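PDB 3MEZ: mannose-specific lectin 3 chain 1 from Crocus vernus, which probably binds mannose as one of two kinds of bulb-type lectin chain in a heterotetramer, which probably agglutinates trypsin-treated rabbit erythrocytes weakly. Local coordinates for residues L5-T13 and D51-L62; Q16-F24 and T90-T98. All coordinates share one frame; numbering follows the deposited sequence.

Contact 1 (L5-T13 and D51-L62). Unlike the reference sequence in segment 5-13: His12 (reference Ser). Unlike the reference sequence in segment 51-62: Asp51 (reference Asn).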
loop_
_atom_site.group_PDB
_atom_site.type_symbol
_atom_site.label_atom_id
_atom_site.label_comp_id
_atom_site.label_asym_id
_atom_site.label_seq_id
_atom_site.Cartn_x
_atom_site.Cartn_y
_atom_site.Cartn_z
ATOM N N LEU A 5 -11.623 -16.252 -11.650
ATOM C CA LEU A 5 -12.329 -17.059 -12.655
ATOM C C LEU A 5 -12.338 -16.305 -13.974
ATOM O O LEU A 5 -12.923 -15.281 -14.062
ATOM C CB LEU A 5 -13.760 -17.347 -12.236
ATOM C CG LEU A 5 -14.583 -18.594 -12.611
ATOM C CD1 LEU A 5 -15.925 -18.270 -13.053
ATOM C CD2 LEU A 5 -13.900 -19.531 -13.535
ATOM N N LEU A 6 -11.669 -16.850 -14.971
ATOM C CA LEU A 6 -11.615 -16.292 -16.294
ATOM C C LEU A 6 -12.675 -16.830 -17.284
ATOM O O LEU A 6 -13.155 -17.934 -17.157
ATOM C CB LEU A 6 -10.246 -16.499 -16.890
ATOM C CG LEU A 6 -9.025 -16.034 -16.124
ATOM C CD1 LEU A 6 -7.788 -16.418 -16.831
ATOM C CD2 LEU A 6 -9.118 -14.588 -15.952
ATOM N N THR A 7 -12.927 -16.032 -18.314
ATOM C CA THR A 7 -13.885 -16.410 -19.313
ATOM C C THR A 7 -13.488 -17.755 -19.903
ATOM O O THR A 7 -12.395 -17.980 -20.250
ATOM C CB THR A 7 -13.964 -15.349 -20.460
ATOM O OG1 THR A 7 -14.560 -14.152 -19.998
ATOM C CG2 THR A 7 -14.695 -15.876 -21.692
ATOM N N GLY A 8 -14.446 -18.631 -19.975
ATOM C CA GLY A 8 -14.258 -19.920 -20.560
ATOM C C GLY A 8 -13.807 -20.959 -19.569
ATOM O O GLY A 8 -13.833 -22.112 -19.868
ATOM N N ASP A 9 -13.397 -20.552 -18.383
ATOM C CA ASP A 9 -13.198 -21.478 -17.280
ATOM C C ASP A 9 -14.490 -21.887 -16.532
ATOM O O ASP A 9 -15.488 -21.266 -16.662
ATOM C CB ASP A 9 -12.091 -21.007 -16.348
ATOM C CG ASP A 9 -10.755 -20.952 -17.050
ATOM O OD1 ASP A 9 -9.783 -20.464 -16.536
ATOM O OD2 ASP A 9 -10.672 -21.401 -18.171
ATOM N N VAL A 10 -14.434 -22.928 -15.736
ATOM C CA VAL A 10 -15.611 -23.369 -15.030
ATOM C C VAL A 10 -15.419 -23.614 -13.526
ATOM O O VAL A 10 -14.411 -24.056 -13.133
ATOM C CB VAL A 10 -16.162 -24.654 -15.719
ATOM C CG1 VAL A 10 -17.321 -25.189 -15.025
ATOM C CG2 VAL A 10 -16.523 -24.363 -17.152
ATOM N N ILE A 11 -16.401 -23.323 -12.692
ATOM C CA ILE A 11 -16.391 -23.814 -11.317
ATOM C C ILE A 11 -17.340 -24.991 -11.258
ATOM O O ILE A 11 -18.483 -24.860 -11.493
ATOM C CB ILE A 11 -16.818 -22.769 -10.286
ATOM C CG1 ILE A 11 -15.853 -21.618 -10.262
ATOM C CG2 ILE A 11 -16.895 -23.332 -8.889
ATOM C CD1 ILE A 11 -16.382 -20.486 -9.551
ATOM N N HIS A 12 -16.811 -26.143 -10.917
ATOM C CA HIS A 12 -17.573 -27.369 -10.815
ATOM C C HIS A 12 -18.404 -27.512 -9.565
ATOM O O HIS A 12 -18.335 -26.735 -8.675
ATOM C CB HIS A 12 -16.645 -28.541 -10.978
ATOM C CG HIS A 12 -15.558 -28.256 -11.926
ATOM N ND1 HIS A 12 -15.755 -28.275 -13.279
ATOM C CD2 HIS A 12 -14.301 -27.809 -11.732
ATOM C CE1 HIS A 12 -14.645 -27.904 -13.885
ATOM N NE2 HIS A 12 -13.743 -27.615 -12.966
ATOM N N THR A 13 -19.212 -28.533 -9.530
ATOM C CA THR A 13 -20.091 -28.714 -8.417
ATOM C C THR A 13 -19.269 -28.890 -7.139
ATOM O O THR A 13 -18.279 -29.571 -7.105
ATOM C CB THR A 13 -21.031 -29.899 -8.647
ATOM O OG1 THR A 13 -21.625 -29.782 -9.934
ATOM C CG2 THR A 13 -22.077 -29.975 -7.600
ATOM N N ASP A 51 -26.032 -31.402 -10.617
ATOM C CA ASP A 51 -24.645 -31.397 -11.016
ATOM C C ASP A 51 -24.286 -30.052 -11.644
ATOM O O ASP A 51 -23.625 -29.990 -12.604
ATOM C CB ASP A 51 -24.321 -32.549 -11.943
ATOM C CG ASP A 51 -24.254 -33.886 -11.206
ATOM O OD1 ASP A 51 -23.919 -33.904 -10.032
ATOM O OD2 ASP A 51 -24.563 -34.907 -11.796
ATOM N N CYS A 52 -24.780 -28.994 -11.050
ATOM C CA CYS A 52 -24.611 -27.673 -11.597
ATOM C C CYS A 52 -23.174 -27.133 -11.572
ATOM O O CYS A 52 -22.414 -27.420 -10.678
ATOM C CB CYS A 52 -25.567 -26.693 -10.931
ATOM S SG CYS A 52 -27.311 -27.023 -11.015
ATOM N N THR A 53 -22.886 -26.314 -12.572
ATOM C CA THR A 53 -21.623 -25.677 -12.766
ATOM C C THR A 53 -21.774 -24.215 -13.168
ATOM O O THR A 53 -22.764 -23.809 -13.678
ATOM C CB THR A 53 -20.800 -26.368 -13.840
ATOM O OG1 THR A 53 -21.390 -26.119 -15.095
ATOM C CG2 THR A 53 -20.704 -27.859 -13.616
ATOM N N LEU A 54 -20.726 -23.469 -12.922
ATOM C CA LEU A 54 -20.677 -22.042 -13.089
ATOM C C LEU A 54 -19.624 -21.638 -14.096
ATOM O O LEU A 54 -18.505 -21.962 -13.936
ATOM C CB LEU A 54 -20.275 -21.434 -11.740
ATOM C CG LEU A 54 -20.509 -19.997 -11.342
ATOM C CD1 LEU A 54 -19.257 -19.266 -11.312
ATOM C CD2 LEU A 54 -21.496 -19.266 -12.177
ATOM N N ARG A 55 -20.016 -20.861 -15.079
ATOM C CA ARG A 55 -19.159 -20.371 -16.130
ATOM C C ARG A 55 -19.206 -18.829 -16.219
ATOM O O ARG A 55 -20.182 -18.272 -15.913
ATOM C CB ARG A 55 -19.637 -20.982 -17.440
ATOM C CG ARG A 55 -18.976 -20.510 -18.630
ATOM C CD ARG A 55 -19.426 -21.262 -19.879
ATOM N NE ARG A 55 -20.126 -20.387 -20.793
ATOM C CZ ARG A 55 -20.904 -20.761 -21.806
ATOM N NH1 ARG A 55 -21.480 -19.835 -22.535
ATOM N NH2 ARG A 55 -21.118 -22.036 -22.090
ATOM N N LEU A 56 -18.119 -18.196 -16.625
ATOM C CA LEU A 56 -18.091 -16.790 -16.944
ATOM C C LEU A 56 -18.007 -16.706 -18.442
ATOM O O LEU A 56 -17.096 -17.201 -19.034
ATOM C CB LEU A 56 -16.850 -16.141 -16.374
ATOM C CG LEU A 56 -16.695 -14.712 -15.901
ATOM C CD1 LEU A 56 -15.503 -14.050 -16.463
ATOM C CD2 LEU A 56 -17.885 -13.904 -16.002
ATOM N N ASN A 57 -18.962 -16.043 -19.040
ATOM C CA ASN A 57 -18.974 -15.932 -20.482
ATOM C C ASN A 57 -18.140 -14.782 -21.067
ATOM O O ASN A 57 -17.422 -14.144 -20.382
ATOM C CB ASN A 57 -20.385 -16.023 -21.076
ATOM C CG ASN A 57 -21.208 -14.809 -20.852
ATOM O OD1 ASN A 57 -20.713 -13.766 -20.585
ATOM N ND2 ASN A 57 -22.498 -14.958 -20.990
ATOM N N ASN A 58 -18.263 -14.585 -22.371
ATOM C CA ASN A 58 -17.494 -13.621 -23.112
ATOM C C ASN A 58 -18.168 -12.241 -23.159
ATOM O O ASN A 58 -17.767 -11.369 -23.863
ATOM C CB ASN A 58 -17.121 -14.158 -24.473
ATOM C CG ASN A 58 -18.292 -14.313 -25.363
ATOM O OD1 ASN A 58 -19.393 -14.221 -24.942
ATOM N ND2 ASN A 58 -18.038 -14.524 -26.622
ATOM N N ARG A 59 -19.218 -12.094 -22.389
ATOM C CA ARG A 59 -19.806 -10.821 -22.111
ATOM C C ARG A 59 -19.698 -10.377 -20.642
ATOM O O ARG A 59 -20.252 -9.414 -20.283
ATOM C CB ARG A 59 -21.247 -10.773 -22.575
ATOM C CG ARG A 59 -21.499 -11.327 -23.938
ATOM C CD ARG A 59 -21.448 -10.288 -25.044
ATOM N NE ARG A 59 -22.130 -9.028 -24.820
ATOM C CZ ARG A 59 -23.411 -8.770 -25.053
ATOM N NH1 ARG A 59 -24.234 -9.699 -25.509
ATOM N NH2 ARG A 59 -23.867 -7.563 -24.828
ATOM N N GLY A 60 -18.960 -11.080 -19.820
ATOM C CA GLY A 60 -18.893 -10.730 -18.428
ATOM C C GLY A 60 -20.006 -11.202 -17.517
ATOM O O GLY A 60 -20.027 -10.833 -16.399
ATOM N N GLN A 61 -20.892 -12.047 -18.006
ATOM C CA GLN A 61 -21.962 -12.621 -17.226
ATOM C C GLN A 61 -21.593 -14.018 -16.695
ATOM O O GLN A 61 -20.923 -14.762 -17.325
ATOM C CB GLN A 61 -23.253 -12.808 -18.028
ATOM C CG GLN A 61 -23.894 -11.605 -18.703
ATOM C CD GLN A 61 -24.886 -12.023 -19.749
ATOM O OE1 GLN A 61 -24.531 -12.642 -20.716
ATOM N NE2 GLN A 61 -26.114 -11.693 -19.541
ATOM N N LEU A 62 -22.058 -14.335 -15.510
ATOM C CA LEU A 62 -21.964 -15.679 -14.979
ATOM C C LEU A 62 -23.134 -16.472 -15.504
ATOM O O LEU A 62 -24.175 -15.943 -15.606
ATOM C CB LEU A 62 -21.983 -15.678 -13.448
ATOM C CG LEU A 62 -20.780 -15.116 -12.717
ATOM C CD1 LEU A 62 -21.058 -15.102 -11.290
ATOM C CD2 LEU A 62 -19.608 -15.936 -13.021
#
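Two threonines, Thr7 and Thr13, fasten opposite ends of this antiparallel pairing, each giving its hydroxyl to a backbone carbonyl from above the carbonyl plane. Thr13 OG1 lies 2.6 Å from Cys52 O, 42° out of that plane, on a residue whose sulfur is bridged to Cys30. At the other end Thr7 OG1 donates to Asn57 O at 2.9 Å. Its chi1 of -70° sets OG1 beside its own backbone N and carries CG2 alongside Asn58 CB; the same OG1 is also hydrogen-bonded to the backbone N of Tyr87.

Between the threonines, Ile11 and Leu54 form a hydrogen-bonded antiparallel pair, with Ile11 N 2.8 Å from Leu54 O and the return bond from Leu54 N to Ile11 O at 3.0 Å. Their side chains run side by side in the same direction, bringing the CD1 methyls to 3.6 Å, and Leu5 CD1 reaches the same Leu54 methyl. At the type II turn from Leu6 to Asp9, beyond the paired residues, Gly8 N bonds Leu56 O at 3.2 Å. Near this turn, Asp9 O and Leu56 N are buried without a partner.

Polar bonding thus lies at the Ile11–Leu54 pair, the Gly8 amide and the two hydroxyls, which tie down the ends where regular pairing fails, while Leu5, Leu54 and Ile11 pack together on the inward face, with Met26 against Ile11 and Leu54.

Contact 2 (Q16-F24 and T90-T98). Unlike the reference sequence in segment 90-98: Thr90 (reference Val).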
loop_
_atom_site.group_PDB
_atom_site.type_symbol
_atom_site.label_atom_id
_atom_site.label_comp_id
_atom_site.label_asym_id
_atom_site.label_seq_id
_atom_site.Cartn_x
_atom_site.Cartn_y
_atom_site.Cartn_z
ATOM N N GLN A 16 -15.342 -23.814 -5.324
ATOM C CA GLN A 16 -15.508 -22.416 -4.998
ATOM C C GLN A 16 -14.296 -21.568 -5.298
ATOM O O GLN A 16 -13.220 -22.071 -5.352
ATOM C CB GLN A 16 -15.860 -22.281 -3.532
ATOM C CG GLN A 16 -14.796 -22.745 -2.607
ATOM C CD GLN A 16 -15.323 -23.311 -1.334
ATOM O OE1 GLN A 16 -15.115 -22.769 -0.278
ATOM N NE2 GLN A 16 -15.964 -24.411 -1.426
ATOM N N LEU A 17 -14.530 -20.277 -5.496
ATOM C CA LEU A 17 -13.557 -19.226 -5.289
ATOM C C LEU A 17 -13.400 -18.953 -3.793
ATOM O O LEU A 17 -14.321 -19.092 -3.056
ATOM C CB LEU A 17 -13.938 -17.948 -5.995
ATOM C CG LEU A 17 -14.159 -17.947 -7.484
ATOM C CD1 LEU A 17 -14.437 -16.525 -7.980
ATOM C CD2 LEU A 17 -13.005 -18.622 -8.193
ATOM N N SER A 18 -12.217 -18.598 -3.375
ATOM C CA SER A 18 -11.958 -18.268 -2.003
ATOM C C SER A 18 -10.894 -17.187 -1.879
ATOM O O SER A 18 -9.986 -17.125 -2.635
ATOM C CB SER A 18 -11.544 -19.528 -1.248
ATOM O OG SER A 18 -10.348 -20.073 -1.698
ATOM N N TYR A 19 -11.068 -16.284 -0.955
ATOM C CA TYR A 19 -10.024 -15.358 -0.586
ATOM C C TYR A 19 -10.204 -14.992 0.879
ATOM O O TYR A 19 -11.211 -14.472 1.243
ATOM C CB TYR A 19 -9.967 -14.117 -1.488
ATOM C CG TYR A 19 -8.740 -13.315 -1.227
ATOM C CD1 TYR A 19 -7.523 -13.777 -1.613
ATOM C CD2 TYR A 19 -8.793 -12.151 -0.526
ATOM C CE1 TYR A 19 -6.431 -13.111 -1.358
ATOM C CE2 TYR A 19 -7.687 -11.463 -0.256
ATOM C CZ TYR A 19 -6.498 -11.955 -0.675
ATOM O OH TYR A 19 -5.379 -11.307 -0.420
ATOM N N GLU A 20 -9.225 -15.326 1.691
ATOM C CA GLU A 20 -9.309 -15.064 3.095
ATOM C C GLU A 20 -10.582 -15.656 3.699
ATOM O O GLU A 20 -10.777 -16.809 3.633
ATOM C CB GLU A 20 -9.073 -13.613 3.403
ATOM C CG GLU A 20 -7.729 -13.236 3.061
ATOM C CD GLU A 20 -7.434 -11.798 3.351
ATOM O OE1 GLU A 20 -8.351 -10.997 3.439
ATOM O OE2 GLU A 20 -6.263 -11.471 3.443
ATOM N N SER A 21 -11.441 -14.871 4.290
ATOM C CA SER A 21 -12.620 -15.473 4.888
ATOM C C SER A 21 -13.873 -15.496 3.977
ATOM O O SER A 21 -14.972 -15.737 4.442
ATOM C CB SER A 21 -12.926 -14.880 6.264
ATOM O OG SER A 21 -13.571 -13.657 6.168
ATOM N N ALA A 22 -13.692 -15.236 2.706
ATOM C CA ALA A 22 -14.767 -15.231 1.758
ATOM C C ALA A 22 -14.709 -16.475 0.884
ATOM O O ALA A 22 -13.658 -16.904 0.541
ATOM C CB ALA A 22 -14.671 -14.046 0.944
ATOM N N ALA A 23 -15.880 -17.020 0.553
ATOM C CA ALA A 23 -16.076 -18.108 -0.407
ATOM C C ALA A 23 -17.245 -17.853 -1.374
ATOM O O ALA A 23 -18.254 -17.392 -0.927
ATOM C CB ALA A 23 -16.335 -19.369 0.301
ATOM N N PHE A 24 -17.091 -18.192 -2.645
ATOM C CA PHE A 24 -18.159 -18.094 -3.650
ATOM C C PHE A 24 -18.354 -19.479 -4.198
ATOM O O PHE A 24 -17.594 -19.948 -4.989
ATOM C CB PHE A 24 -17.747 -17.105 -4.747
ATOM C CG PHE A 24 -18.842 -16.672 -5.733
ATOM C CD1 PHE A 24 -18.593 -16.694 -7.072
ATOM C CD2 PHE A 24 -20.040 -16.152 -5.337
ATOM C CE1 PHE A 24 -19.516 -16.282 -7.964
ATOM C CE2 PHE A 24 -20.963 -15.750 -6.245
ATOM C CZ PHE A 24 -20.707 -15.815 -7.537
ATOM N N THR A 90 -13.023 -11.634 -10.031
ATOM C CA THR A 90 -12.100 -11.640 -8.928
ATOM C C THR A 90 -12.857 -11.560 -7.619
ATOM O O THR A 90 -13.629 -10.672 -7.439
ATOM C CB THR A 90 -11.119 -10.439 -8.973
ATOM O OG1 THR A 90 -10.460 -10.361 -10.227
ATOM C CG2 THR A 90 -10.060 -10.513 -7.852
ATOM N N LEU A 91 -12.581 -12.475 -6.713
ATOM C CA LEU A 91 -13.067 -12.419 -5.364
ATOM C C LEU A 91 -11.991 -11.698 -4.558
ATOM O O LEU A 91 -10.970 -12.231 -4.260
ATOM C CB LEU A 91 -13.323 -13.807 -4.810
ATOM C CG LEU A 91 -13.662 -13.989 -3.345
ATOM C CD1 LEU A 91 -14.769 -13.113 -2.972
ATOM C CD2 LEU A 91 -13.962 -15.423 -2.980
ATOM N N GLY A 92 -12.259 -10.443 -4.293
ATOM C CA GLY A 92 -11.312 -9.505 -3.725
ATOM C C GLY A 92 -11.211 -9.371 -2.219
ATOM O O GLY A 92 -11.947 -9.971 -1.512
ATOM N N PRO A 93 -10.320 -8.500 -1.771
ATOM C CA PRO A 93 -10.126 -8.219 -0.350
ATOM C C PRO A 93 -11.336 -7.568 0.290
ATOM O O PRO A 93 -11.463 -7.572 1.469
ATOM C CB PRO A 93 -8.909 -7.312 -0.299
ATOM C CG PRO A 93 -8.560 -7.031 -1.597
ATOM C CD PRO A 93 -9.306 -7.837 -2.575
ATOM N N ASP A 94 -12.230 -7.070 -0.543
ATOM C CA ASP A 94 -13.532 -6.559 -0.132
ATOM C C ASP A 94 -14.556 -7.626 0.194
ATOM O O ASP A 94 -15.616 -7.328 0.623
ATOM C CB ASP A 94 -14.101 -5.523 -1.107
ATOM C CG ASP A 94 -14.331 -6.069 -2.502
ATOM O OD1 ASP A 94 -14.025 -7.214 -2.754
ATOM O OD2 ASP A 94 -14.793 -5.327 -3.332
ATOM N N GLN A 95 -14.189 -8.864 -0.035
ATOM C CA GLN A 95 -15.033 -10.029 0.153
ATOM C C GLN A 95 -16.222 -10.069 -0.807
ATOM O O GLN A 95 -17.238 -10.578 -0.497
ATOM C CB GLN A 95 -15.511 -10.130 1.590
ATOM C CG GLN A 95 -14.453 -10.196 2.649
ATOM C CD GLN A 95 -15.023 -10.110 4.053
ATOM O OE1 GLN A 95 -16.086 -10.563 4.312
ATOM N NE2 GLN A 95 -14.322 -9.468 4.924
ATOM N N HIS A 96 -16.032 -9.507 -1.972
ATOM C CA HIS A 96 -17.031 -9.501 -3.020
ATOM C C HIS A 96 -16.461 -9.973 -4.341
ATOM O O HIS A 96 -15.308 -9.922 -4.527
ATOM C CB HIS A 96 -17.663 -8.118 -3.151
ATOM C CG HIS A 96 -18.826 -7.932 -2.251
ATOM N ND1 HIS A 96 -18.772 -7.136 -1.142
ATOM C CD2 HIS A 96 -20.043 -8.502 -2.246
ATOM C CE1 HIS A 96 -19.917 -7.196 -0.507
ATOM N NE2 HIS A 96 -20.705 -8.026 -1.157
ATOM N N VAL A 97 -17.316 -10.411 -5.241
ATOM C CA VAL A 97 -16.888 -10.804 -6.545
ATOM C C VAL A 97 -17.272 -9.708 -7.518
ATOM O O VAL A 97 -18.406 -9.380 -7.654
ATOM C CB VAL A 97 -17.543 -12.119 -7.009
ATOM C CG1 VAL A 97 -17.096 -12.483 -8.388
ATOM C CG2 VAL A 97 -17.256 -13.222 -6.060
ATOM N N THR A 98 -16.284 -9.184 -8.197
ATOM C CA THR A 98 -16.429 -8.156 -9.199
ATOM C C THR A 98 -15.898 -8.673 -10.547
ATOM O O THR A 98 -14.897 -9.316 -10.603
ATOM C CB THR A 98 -15.666 -6.874 -8.849
ATOM O OG1 THR A 98 -16.054 -6.384 -7.586
ATOM C CG2 THR A 98 -15.923 -5.857 -9.833
HETATM O O HOH W 1 -11.916 -11.687 0.849
HETATM O O HOH W 2 -10.805 -10.308 2.889
#
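Two beta hairpins of the bulb-type lectin domain pack here: the one that turns at Tyr19–Ala22 meets the one whose loop spans Gly92–Gln95. Leu91 lies between them. Its chi1 of 172° sends CG away from its own backbone N and into the first hairpin, where CD2 settles over the backbone, 3.6 Å from Ser18 CA, and also touches Leu17 CB. The other branch, CD1, meets the methyl of Ala22 at 4.0 Å. That methyl also rests against Gln95 CB, 4.1 Å away, while the Gln95 amide oxygen is held by the backbone N of Glu37.

Toward the turns, Tyr19 swings its ring out over the second hairpin. Tyr19 CB sits 3.5 Å from Leu91 O and, out on the ring, CE2 approaches Pro93 CA at 4.1 Å; Leu91 O and Pro93 CA both lie obliquely to the ring. Val5 of the neighbouring chain 2 packs on Tyr19 and Pro93 as well.

At the inner end Val97 CG2 lies over one face of the Phe24 ring in a CH-pi contact, 4.0 Å from the centroid and 18° off the normal. The two side chains cross nearly perpendicularly.

Direct contacts are apolar or van der Waals; waters probably supply the polar link. One water lies within bonding distance of Tyr19 O and Gly92 O, 2.9 Å from each, and a second lies within bonding distance of Glu20 OE1 and Pro93 O. Thr98 pairs with a strand of the chain 2 subunit, so the sheet runs on across that interface. Such packing between hairpins of different sheets, with apolar side chains turned inward, is typical of the beta-prism II fold of bulb-type lectins.

Contact 1 lies near the centre of the chain and contact 2 further out, their centres 15 Å apart. The difference shows in their chemistry: contact 1 joins strands 10-11 and 53-56 within one sheet through direct backbone bonds and packs Leu5 of strand 4-6, from a second sheet, against strand 53-56, whereas contact 2 packs two different sheets through side chains, with waters probably bridging the outer loops. Both reach the sheet in which strands 4-6 and 88-91 are neighbours, and strand 10-11 leads on to 16-19. Their apolar layers also merge, since Phe24 CZ lies 3.8 Å from Leu62 CD1, and Ile11 CD1 packs on Leu17 CG. Both are partly buried, and both touch chain 2.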